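Local structure of 1H-3-hydroxy-4-oxoquinoline 2,4-dioxygenase (Pseudomonas putida, 3IBT) at residues G29-H34 / E176-A181; F37-P42 / P246-P251; T116-W121 / P206-I211. The protein catalyses the cofactor-independent, ring-cleaving dioxygenation of 3-hydroxy-1H-quinolin-4-one by O2, giving N-formylanthranilate and carbon monoxide in oxoquinoline degradation. One frame throughout, in Å; residues are numbered along the deposited sequence.

All three contacts belong to one alpha/beta-hydrolase domain. Interaction 1 joins the loop after strand 23-27 to helix 175-192; interaction 2 ties 37-42 to the short helix 246-249; interaction 3 pairs strands 115-119 and 207-212 of the central sheet. Along the chain the segments of interaction 1 alternate with those of 2 and of 3, and both strands of interaction 3 come between the two segments of interaction 2. Centres lie about 19 Å (1 and 2), 20 Å (1 and 3) and 16 Å (2 and 3) apart. Interaction 1 supplies probable substrate-binding residues, interaction 3 supplies D120 beside H244, the probable proton donor/acceptor, and interaction 2 packs P246 against I119 and D120.

Interaction 1: G29-H34 / E176-A181; sequences GWCQDH and EMWQRA
The type II beta turn G29-Q32, in the loop that follows strand 23-27, packs its two central residues, W30 and C31, against one flank of helix 175-192. W30 lays a face of its indole on the helix: A181 CA stands over the five-membered ring, 4.3 Å from its centroid and 27° off the normal, a CH-pi contact displaced toward the rim. Beside it the methyl A181 CB meets W30 CB at 3.6 Å. The far end of the same indole reaches two more side chains. R180 brings its aliphatic stem rather than its guanidinium, with CG 3.8 Å from W30 CZ3, while the guanidinium makes a cation-pi contact with F68. The selenomethionine M177 approaches at the ring edge, its SE close to the ring plane and 5.5 Å from the centroid of the six-membered ring, a Met-aromatic contact.

About one turn earlier on the helix, C31 meets M177 and W178, its thiol wedged between them. With SG anti to its own carbonyl carbon (chi1 -72°), the sulfur lies 3.8 Å from M177 CG and equally near W178 CE3, meeting the W178 ring obliquely. No hydrogen bond crosses the contact; its grip is apolar and aromatic. The backbone N of C31 is bonded instead to H58. W178 in turn packs on helix 142-154 and lies close to W153. W30, C31, Q32 and W153 are all assigned to substrate binding by similarity, so this is probably a wall of the substrate pocket, formed where the loop after a central strand of the alpha/beta-hydrolase fold meets a helix.

Interaction 2: F37-P42 / P246-P251; sequences FKNLAP and PSLENP
N39 and P251 meet through carbon: the beta carbon of N39 rests on the proline ring, N39 CB lying 3.6 Å from P251 CG, and P251 CB reaches on toward the backbone of L40. From this apolar base the N39 amide turns to the short helix 246-249. With CG anti to the carbonyl carbon (chi1 -66°), ND2 is directed away from the proline and toward L248 O at 3.4 Å, a long and weak hydrogen bond with an angle of 146° at the proton. The stronger partner of ND2 is D161, so this amide nitrogen serves two acceptors.

Deeper in the contact, L40 and S247 meet through carbon, L40 CD2 coming 4.0 Å from S247 CB. L40 has its CG anti to the backbone N (chi1 160°), and its side chain runs on toward helix 251-261. The stem of K38 only grazes L248, with CG 4.4 Å from CD2.

A water bridges the two backbones: it accepts from L40 N at 2.8 Å and donates to S247 O, at a modelled distance that is doubtfully short.

Within each segment a backbone bond holds the local turn, A41 N to F37 O at 2.9 Å and N250 N to P246 O at 2.8 Å. Farther out, the carboxylate of E249 binds the backbone nitrogens of R242 and T243, fastening helix 246-249 to the chain that leads to H244. S247 lies near T94, a probable substrate-binding residue. In this alpha/beta-hydrolase fold the segment following H244 thus packs on the one after strand 23-27. L248 packs on V162 and H165 of helix 160-169. L40 fills the angle between strand 23-27, through L26, and helix 251-261, through V254, A255 and I258, while F37 also lies on L26.

Interaction 3: T116-W121 / P206-I211; sequences TIIIDW and PEICHI. Unlike the reference sequence in segment 116-121: I118 (reference Val).
Strands 115-119 and 207-212 are parallel neighbours in the central sheet of the alpha/beta-hydrolase fold, their short axes 4.7 Å apart and 21° from exact alignment. Five backbone hydrogen bonds join them. T116 N binds E207 O, C209 N binds T116 O, I118 N binds C209 O at 3.0 Å, and I211 N binds I118 O; the fifth, D120 N to I211 O at 2.7 Å, carries the pairing one residue past the end of strand 115-119. CA-H...O contacts run between these bonds, among them I119 CA to I211 O.

Apolar packing differs on the two faces. On the face of I117, C209, I119 and I211, I117 CG2 meets I211 CD1 at 3.8 Å, and I119 lies alongside I211. On the other face I118 CD1 reaches back to I208 CG2 at 3.5 Å; its CG1 stands between the backbone N and the carbonyl carbon (chi1 44°), which sends CD1 that way. T116 CG2 lies beside I208, and helices 97-107 and 195-200 close over this face.

Two polar side chains, D120 and H210, gather at the C-terminal end of strand 115-119. The D120 carboxylate lies beyond the strand end, where OD1 takes the backbone nitrogens of S213 and Q214, and OD2 makes a weak hydrogen bond to ND1 of H244. By similarity D120 raises the basicity of this active-site histidine, and the two backbone donors probably fix its carboxylate.

H210, with CG anti to the backbone N, turns its ring so that its edge meets the chain after I119. Its ND1 is bonded to Q224, while NE2 accepts W121 N at 3.0 Å, only 13° out of the imidazole plane.

Interaction 1: G29-H34 / E176-A181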
loop_
_atom_site.group_PDB
_atom_site.type_symbol
_atom_site.label_atom_id
_atom_site.label_comp_id
_atom_site.label_asym_id
_atom_site.label_seq_id
_atom_site.Cartn_x
_atom_site.Cartn_y
_atom_site.Cartn_z
ATOM N N GLY A 29 0.784 2.339 2.932
ATOM C CA GLY A 29 0.498 3.579 2.238
ATOM C C GLY A 29 1.349 4.690 2.814
ATOM O O GLY A 29 2.227 4.433 3.664
ATOM N N TRP A 30 1.117 5.917 2.324
ATOM C CA TRP A 30 1.789 7.124 2.837
ATOM C C TRP A 30 1.312 7.357 4.244
ATOM O O TRP A 30 0.156 7.042 4.554
ATOM C CB TRP A 30 1.413 8.354 2.004
ATOM C CG TRP A 30 2.005 8.346 0.639
ATOM C CD1 TRP A 30 1.486 7.748 -0.483
ATOM C CD2 TRP A 30 3.242 8.962 0.236
ATOM N NE1 TRP A 30 2.329 7.952 -1.559
ATOM C CE2 TRP A 30 3.409 8.696 -1.148
ATOM C CE3 TRP A 30 4.222 9.725 0.909
ATOM C CZ2 TRP A 30 4.518 9.168 -1.876
ATOM C CZ3 TRP A 30 5.330 10.179 0.190
ATOM C CH2 TRP A 30 5.470 9.898 -1.187
ATOM N N CYS A 31 2.181 7.881 5.096
ATOM C CA CYS A 31 1.775 8.183 6.453
ATOM C C CYS A 31 1.305 6.964 7.227
ATOM O O CYS A 31 0.415 7.072 8.100
ATOM C CB CYS A 31 0.659 9.202 6.425
ATOM S SG CYS A 31 1.297 10.788 5.964
ATOM N N GLN A 32 1.884 5.810 6.881
ATOM C CA GLN A 32 1.659 4.552 7.592
ATOM C C GLN A 32 2.964 3.831 7.919
ATOM O O GLN A 32 4.074 4.177 7.439
ATOM C CB GLN A 32 0.793 3.590 6.805
ATOM C CG GLN A 32 -0.638 3.704 7.070
ATOM C CD GLN A 32 -1.421 3.230 5.857
ATOM O OE1 GLN A 32 -0.872 3.189 4.753
ATOM N NE2 GLN A 32 -2.696 2.836 6.051
ATOM N N ASP A 33 2.787 2.776 8.705
ATOM C CA ASP A 33 3.905 2.068 9.195
ATOM C C ASP A 33 3.913 0.561 8.970
ATOM O O ASP A 33 2.953 0.015 8.435
ATOM C CB ASP A 33 4.053 2.352 10.654
ATOM C CG ASP A 33 5.444 2.312 11.015
ATOM O OD1 ASP A 33 6.202 2.280 10.011
ATOM O OD2 ASP A 33 5.808 2.301 12.220
ATOM N N HIS A 34 4.999 -0.098 9.380
ATOM C CA HIS A 34 5.022 -1.544 9.442
ATOM C C HIS A 34 3.961 -2.013 10.464
ATOM O O HIS A 34 3.459 -3.150 10.396
ATOM C CB HIS A 34 6.426 -2.034 9.805
ATOM C CG HIS A 34 6.814 -1.770 11.227
ATOM N ND1 HIS A 34 6.724 -0.525 11.807
ATOM C CD2 HIS A 34 7.293 -2.592 12.189
ATOM C CE1 HIS A 34 7.130 -0.584 13.063
ATOM N NE2 HIS A 34 7.479 -1.831 13.321
ATOM N N GLU A 176 3.898 18.086 6.960
ATOM C CA GLU A 176 4.720 18.040 5.740
ATOM C C GLU A 176 4.735 16.646 5.036
ATOM O O GLU A 176 4.979 16.523 3.823
ATOM C CB GLU A 176 6.127 18.558 6.037
ATOM C CG GLU A 176 6.170 20.071 6.278
ATOM C CD GLU A 176 7.660 20.598 6.052
ATOM O OE1 GLU A 176 8.666 19.745 5.873
ATOM O OE2 GLU A 176 7.812 21.903 6.205
HETATM N N MSE A 177 4.454 15.593 5.783
HETATM C CA MSE A 177 4.314 14.332 5.122
HETATM C C MSE A 177 2.868 14.170 4.633
HETATM O O MSE A 177 2.637 13.763 3.497
HETATM C CB MSE A 177 4.743 13.201 6.030
HETATM C CG MSE A 177 4.900 11.872 5.306
HETATM SE SE MSE A 177 6.386 11.811 4.016
HETATM C CE MSE A 177 7.894 12.026 5.353
ATOM N N TRP A 178 1.894 14.505 5.473
ATOM C CA TRP A 178 0.513 14.398 5.051
ATOM C C TRP A 178 0.311 15.077 3.669
ATOM O O TRP A 178 -0.461 14.614 2.795
ATOM C CB TRP A 178 -0.457 14.971 6.109
ATOM C CG TRP A 178 -1.871 14.727 5.661
ATOM C CD1 TRP A 178 -2.730 15.643 5.152
ATOM C CD2 TRP A 178 -2.547 13.457 5.584
ATOM N NE1 TRP A 178 -3.917 15.039 4.803
ATOM C CE2 TRP A 178 -3.826 13.697 5.051
ATOM C CE3 TRP A 178 -2.202 12.151 5.935
ATOM C CZ2 TRP A 178 -4.767 12.670 4.850
ATOM C CZ3 TRP A 178 -3.129 11.127 5.720
ATOM C CH2 TRP A 178 -4.393 11.397 5.191
ATOM N N GLN A 179 1.039 16.171 3.491
ATOM C CA GLN A 179 0.914 17.008 2.323
ATOM C C GLN A 179 1.643 16.403 1.158
ATOM O O GLN A 179 1.066 16.271 0.090
ATOM C CB GLN A 179 1.441 18.399 2.623
ATOM C CG GLN A 179 0.530 19.184 3.560
ATOM C CD GLN A 179 1.185 20.450 4.098
ATOM O OE1 GLN A 179 2.241 20.879 3.618
ATOM N NE2 GLN A 179 0.551 21.062 5.097
ATOM N N ARG A 180 2.905 16.021 1.350
ATOM C CA ARG A 180 3.630 15.356 0.272
ATOM C C ARG A 180 2.753 14.229 -0.310
ATOM O O ARG A 180 2.655 14.059 -1.532
ATOM C CB ARG A 180 5.003 14.836 0.730
ATOM C CG ARG A 180 5.689 13.969 -0.350
ATOM C CD ARG A 180 7.154 14.269 -0.622
ATOM N NE ARG A 180 7.989 13.907 0.520
ATOM C CZ ARG A 180 8.389 14.761 1.456
ATOM N NH1 ARG A 180 9.127 14.328 2.469
ATOM N NH2 ARG A 180 8.048 16.043 1.383
ATOM N N ALA A 181 2.096 13.509 0.594
ATOM C CA ALA A 181 1.301 12.366 0.264
ATOM C C ALA A 181 0.209 12.769 -0.718
ATOM O O ALA A 181 -0.063 12.083 -1.717
ATOM C CB ALA A 181 0.698 11.807 1.520
#

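Interaction 2: F37-P42 / P246-P251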
loop_
_atom_site.group_PDB
_atom_site.type_symbol
_atom_site.label_atom_id
_atom_site.label_comp_id
_atom_site.label_asym_id
_atom_site.label_seq_id
_atom_site.Cartn_x
_atom_site.Cartn_y
_atom_site.Cartn_z
ATOM N N PHE A 37 0.824 -3.692 9.623
ATOM C CA PHE A 37 0.815 -5.103 9.355
ATOM C C PHE A 37 0.868 -5.923 10.620
ATOM O O PHE A 37 1.125 -7.109 10.566
ATOM C CB PHE A 37 1.954 -5.499 8.400
ATOM C CG PHE A 37 1.865 -4.840 7.044
ATOM C CD1 PHE A 37 2.752 -3.807 6.695
ATOM C CD2 PHE A 37 0.887 -5.222 6.127
ATOM C CE1 PHE A 37 2.687 -3.171 5.452
ATOM C CE2 PHE A 37 0.789 -4.576 4.876
ATOM C CZ PHE A 37 1.700 -3.553 4.538
ATOM N N LYS A 38 0.574 -5.299 11.749
ATOM C CA LYS A 38 0.935 -5.903 13.007
ATOM C C LYS A 38 0.190 -7.196 13.206
ATOM O O LYS A 38 0.754 -8.142 13.804
ATOM C CB LYS A 38 0.721 -4.953 14.194
ATOM C CG LYS A 38 -0.733 -4.631 14.515
ATOM C CD LYS A 38 -0.790 -3.789 15.784
ATOM C CE LYS A 38 -2.171 -3.900 16.436
ATOM N NZ LYS A 38 -2.720 -2.628 17.031
ATOM N N ASN A 39 -1.058 -7.240 12.690
ATOM C CA ASN A 39 -1.919 -8.431 12.841
ATOM C C ASN A 39 -1.633 -9.437 11.765
ATOM O O ASN A 39 -1.592 -10.617 12.039
ATOM C CB ASN A 39 -3.407 -8.099 12.857
ATOM C CG ASN A 39 -3.819 -7.282 14.071
ATOM O OD1 ASN A 39 -3.167 -7.317 15.139
ATOM N ND2 ASN A 39 -4.918 -6.519 13.915
ATOM N N LEU A 40 -1.372 -8.964 10.558
ATOM C CA LEU A 40 -1.212 -9.846 9.400
ATOM C C LEU A 40 0.155 -10.557 9.315
ATOM O O LEU A 40 0.258 -11.721 8.920
ATOM C CB LEU A 40 -1.534 -9.051 8.135
ATOM C CG LEU A 40 -1.030 -9.550 6.815
ATOM C CD1 LEU A 40 -1.648 -10.900 6.535
ATOM C CD2 LEU A 40 -1.413 -8.537 5.839
ATOM N N ALA A 41 1.199 -9.853 9.713
ATOM C CA ALA A 41 2.547 -10.380 9.606
ATOM C C ALA A 41 2.773 -11.619 10.433
ATOM O O ALA A 41 3.278 -12.593 9.887
ATOM C CB ALA A 41 3.604 -9.327 9.905
ATOM N N PRO A 42 2.424 -11.617 11.746
ATOM C CA PRO A 42 2.735 -12.850 12.497
ATOM C C PRO A 42 2.062 -14.080 11.898
ATOM O O PRO A 42 2.586 -15.161 12.041
ATOM C CB PRO A 42 2.198 -12.555 13.896
ATOM C CG PRO A 42 2.282 -11.081 13.994
ATOM C CD PRO A 42 1.796 -10.629 12.639
ATOM N N PRO A 246 -8.102 -3.593 5.488
ATOM C CA PRO A 246 -8.432 -4.988 5.738
ATOM C C PRO A 246 -7.310 -5.767 6.479
ATOM O O PRO A 246 -7.560 -6.788 7.121
ATOM C CB PRO A 246 -8.674 -5.549 4.329
ATOM C CG PRO A 246 -8.165 -4.545 3.369
ATOM C CD PRO A 246 -8.163 -3.228 4.053
ATOM N N SER A 247 -6.083 -5.292 6.403
ATOM C CA SER A 247 -4.998 -5.963 7.099
ATOM C C SER A 247 -5.120 -5.793 8.609
ATOM O O SER A 247 -4.554 -6.565 9.349
ATOM C CB SER A 247 -3.688 -5.390 6.632
ATOM O OG SER A 247 -3.752 -3.968 6.776
ATOM N N LEU A 248 -5.862 -4.777 9.048
ATOM C CA LEU A 248 -6.051 -4.525 10.461
ATOM C C LEU A 248 -7.376 -5.073 10.871
ATOM O O LEU A 248 -7.457 -5.808 11.836
ATOM C CB LEU A 248 -6.050 -3.028 10.737
ATOM C CG LEU A 248 -4.719 -2.298 10.782
ATOM C CD1 LEU A 248 -4.988 -0.799 10.992
ATOM C CD2 LEU A 248 -3.833 -2.856 11.882
ATOM N N GLU A 249 -8.422 -4.703 10.129
ATOM C CA GLU A 249 -9.782 -5.163 10.419
ATOM C C GLU A 249 -9.994 -6.709 10.258
ATOM O O GLU A 249 -10.738 -7.348 11.031
ATOM C CB GLU A 249 -10.793 -4.393 9.576
ATOM C CG GLU A 249 -12.207 -4.584 10.081
ATOM C CD GLU A 249 -13.263 -3.903 9.184
ATOM O OE1 GLU A 249 -12.934 -3.599 7.992
ATOM O OE2 GLU A 249 -14.416 -3.664 9.687
ATOM N N ASN A 250 -9.380 -7.300 9.247
ATOM C CA ASN A 250 -9.632 -8.685 8.995
ATOM C C ASN A 250 -8.387 -9.466 8.664
ATOM O O ASN A 250 -8.288 -10.035 7.575
ATOM C CB ASN A 250 -10.676 -8.852 7.909
ATOM C CG ASN A 250 -12.107 -8.634 8.425
ATOM O OD1 ASN A 250 -12.540 -9.213 9.434
ATOM N ND2 ASN A 250 -12.851 -7.778 7.722
ATOM N N PRO A 251 -7.447 -9.544 9.622
ATOM C CA PRO A 251 -6.181 -10.178 9.275
ATOM C C PRO A 251 -6.370 -11.640 8.862
ATOM O O PRO A 251 -5.702 -12.048 7.929
ATOM C CB PRO A 251 -5.334 -10.058 10.553
ATOM C CG PRO A 251 -6.313 -9.811 11.643
ATOM C CD PRO A 251 -7.497 -9.112 11.030
HETATM O O HOH W 1 -2.255 -6.311 10.215
#

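Interaction 3: T116-W121 / P206-I211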
loop_
_atom_site.group_PDB
_atom_site.type_symbol
_atom_site.label_atom_id
_atom_site.label_comp_id
_atom_site.label_asym_id
_atom_site.label_seq_id
_atom_site.Cartn_x
_atom_site.Cartn_y
_atom_site.Cartn_z
ATOM N N THR A 116 1.556 -10.077 -7.996
ATOM C CA THR A 116 1.654 -9.014 -7.002
ATOM C C THR A 116 0.283 -8.787 -6.343
ATOM O O THR A 116 -0.747 -9.186 -6.896
ATOM C CB THR A 116 2.219 -7.759 -7.677
ATOM O OG1 THR A 116 2.568 -6.779 -6.697
ATOM C CG2 THR A 116 1.218 -7.188 -8.671
ATOM N N ILE A 117 0.241 -8.200 -5.153
ATOM C CA ILE A 117 -1.046 -7.978 -4.514
ATOM C C ILE A 117 -1.106 -6.569 -4.071
ATOM O O ILE A 117 -0.142 -5.990 -3.617
ATOM C CB ILE A 117 -1.199 -8.821 -3.262
ATOM C CG1 ILE A 117 -1.167 -10.308 -3.629
ATOM C CG2 ILE A 117 -2.463 -8.396 -2.464
ATOM C CD1 ILE A 117 -1.370 -11.195 -2.537
ATOM N N ILE A 118 -2.285 -6.030 -4.179
ATOM C CA ILE A 118 -2.573 -4.680 -3.755
ATOM C C ILE A 118 -3.810 -4.726 -2.877
ATOM O O ILE A 118 -4.670 -5.584 -3.056
ATOM C CB ILE A 118 -2.824 -3.810 -4.963
ATOM C CG1 ILE A 118 -3.742 -4.555 -5.951
ATOM C CG2 ILE A 118 -1.498 -3.458 -5.632
ATOM C CD1 ILE A 118 -3.869 -3.880 -7.252
ATOM N N ILE A 119 -3.893 -3.828 -1.918
ATOM C CA ILE A 119 -4.957 -3.883 -0.946
ATOM C C ILE A 119 -5.613 -2.508 -0.869
ATOM O O ILE A 119 -4.954 -1.511 -0.599
ATOM C CB ILE A 119 -4.430 -4.306 0.431
ATOM C CG1 ILE A 119 -3.808 -5.697 0.338
ATOM C CG2 ILE A 119 -5.529 -4.282 1.460
ATOM C CD1 ILE A 119 -3.235 -6.200 1.612
ATOM N N ASP A 120 -6.908 -2.442 -1.128
ATOM C CA ASP A 120 -7.640 -1.234 -0.866
ATOM C C ASP A 120 -7.048 -0.014 -1.519
ATOM O O ASP A 120 -6.859 1.021 -0.876
ATOM C CB ASP A 120 -7.878 -0.992 0.622
ATOM C CG ASP A 120 -9.344 -0.649 0.886
ATOM O OD1 ASP A 120 -10.036 -1.501 1.483
ATOM O OD2 ASP A 120 -9.843 0.426 0.421
ATOM N N TRP A 121 -6.781 -0.172 -2.814
ATOM C CA TRP A 121 -6.369 0.866 -3.735
ATOM C C TRP A 121 -7.608 1.293 -4.512
ATOM O O TRP A 121 -8.252 0.444 -5.169
ATOM C CB TRP A 121 -5.486 0.196 -4.745
ATOM C CG TRP A 121 -4.623 1.100 -5.498
ATOM C CD1 TRP A 121 -4.346 2.391 -5.217
ATOM C CD2 TRP A 121 -3.850 0.757 -6.637
ATOM N NE1 TRP A 121 -3.471 2.879 -6.119
ATOM C CE2 TRP A 121 -3.129 1.892 -6.996
ATOM C CE3 TRP A 121 -3.705 -0.415 -7.395
ATOM C CZ2 TRP A 121 -2.249 1.915 -8.086
ATOM C CZ3 TRP A 121 -2.814 -0.408 -8.483
ATOM C CH2 TRP A 121 -2.093 0.757 -8.810
ATOM N N PRO A 206 1.538 -8.943 -14.859
ATOM C CA PRO A 206 1.500 -10.008 -13.862
ATOM C C PRO A 206 0.080 -10.376 -13.560
ATOM O O PRO A 206 -0.838 -9.632 -13.913
ATOM C CB PRO A 206 2.074 -9.343 -12.610
ATOM C CG PRO A 206 1.934 -7.929 -12.825
ATOM C CD PRO A 206 2.019 -7.677 -14.293
ATOM N N GLU A 207 -0.108 -11.489 -12.869
ATOM C CA GLU A 207 -1.384 -11.713 -12.216
ATOM C C GLU A 207 -1.420 -10.747 -11.014
ATOM O O GLU A 207 -0.479 -10.705 -10.189
ATOM C CB GLU A 207 -1.551 -13.178 -11.845
ATOM C CG GLU A 207 -1.302 -14.123 -13.039
ATOM C CD GLU A 207 -2.423 -14.117 -14.113
ATOM O OE1 GLU A 207 -3.443 -14.793 -13.885
ATOM O OE2 GLU A 207 -2.279 -13.481 -15.199
ATOM N N ILE A 208 -2.459 -9.913 -10.990
ATOM C CA ILE A 208 -2.651 -8.896 -9.947
ATOM C C ILE A 208 -3.917 -9.217 -9.159
ATOM O O ILE A 208 -4.992 -9.430 -9.749
ATOM C CB ILE A 208 -2.768 -7.469 -10.536
ATOM C CG1 ILE A 208 -1.665 -7.256 -11.585
ATOM C CG2 ILE A 208 -2.699 -6.414 -9.415
ATOM C CD1 ILE A 208 -1.671 -5.898 -12.254
ATOM N N CYS A 209 -3.793 -9.266 -7.837
ATOM C CA CYS A 209 -4.927 -9.566 -6.988
ATOM C C CYS A 209 -5.178 -8.359 -6.125
ATOM O O CYS A 209 -4.277 -7.927 -5.404
ATOM C CB CYS A 209 -4.616 -10.771 -6.120
ATOM S SG CYS A 209 -5.837 -11.166 -4.850
ATOM N N HIS A 210 -6.385 -7.805 -6.231
ATOM C CA HIS A 210 -6.838 -6.679 -5.409
ATOM C C HIS A 210 -7.748 -7.133 -4.279
ATOM O O HIS A 210 -8.904 -7.533 -4.527
ATOM C CB HIS A 210 -7.610 -5.653 -6.262
ATOM C CG HIS A 210 -7.915 -4.379 -5.525
ATOM N ND1 HIS A 210 -9.095 -3.688 -5.683
ATOM C CD2 HIS A 210 -7.191 -3.683 -4.603
ATOM C CE1 HIS A 210 -9.080 -2.607 -4.914
ATOM N NE2 HIS A 210 -7.936 -2.584 -4.242
ATOM N N ILE A 211 -7.228 -7.055 -3.055
ATOM C CA ILE A 211 -7.994 -7.285 -1.818
ATOM C C ILE A 211 -8.521 -5.956 -1.296
ATOM O O ILE A 211 -7.824 -4.970 -1.313
ATOM C CB ILE A 211 -7.108 -7.922 -0.734
ATOM C CG1 ILE A 211 -6.587 -9.293 -1.195
ATOM C CG2 ILE A 211 -7.882 -8.130 0.535
ATOM C CD1 ILE A 211 -5.341 -9.771 -0.424
#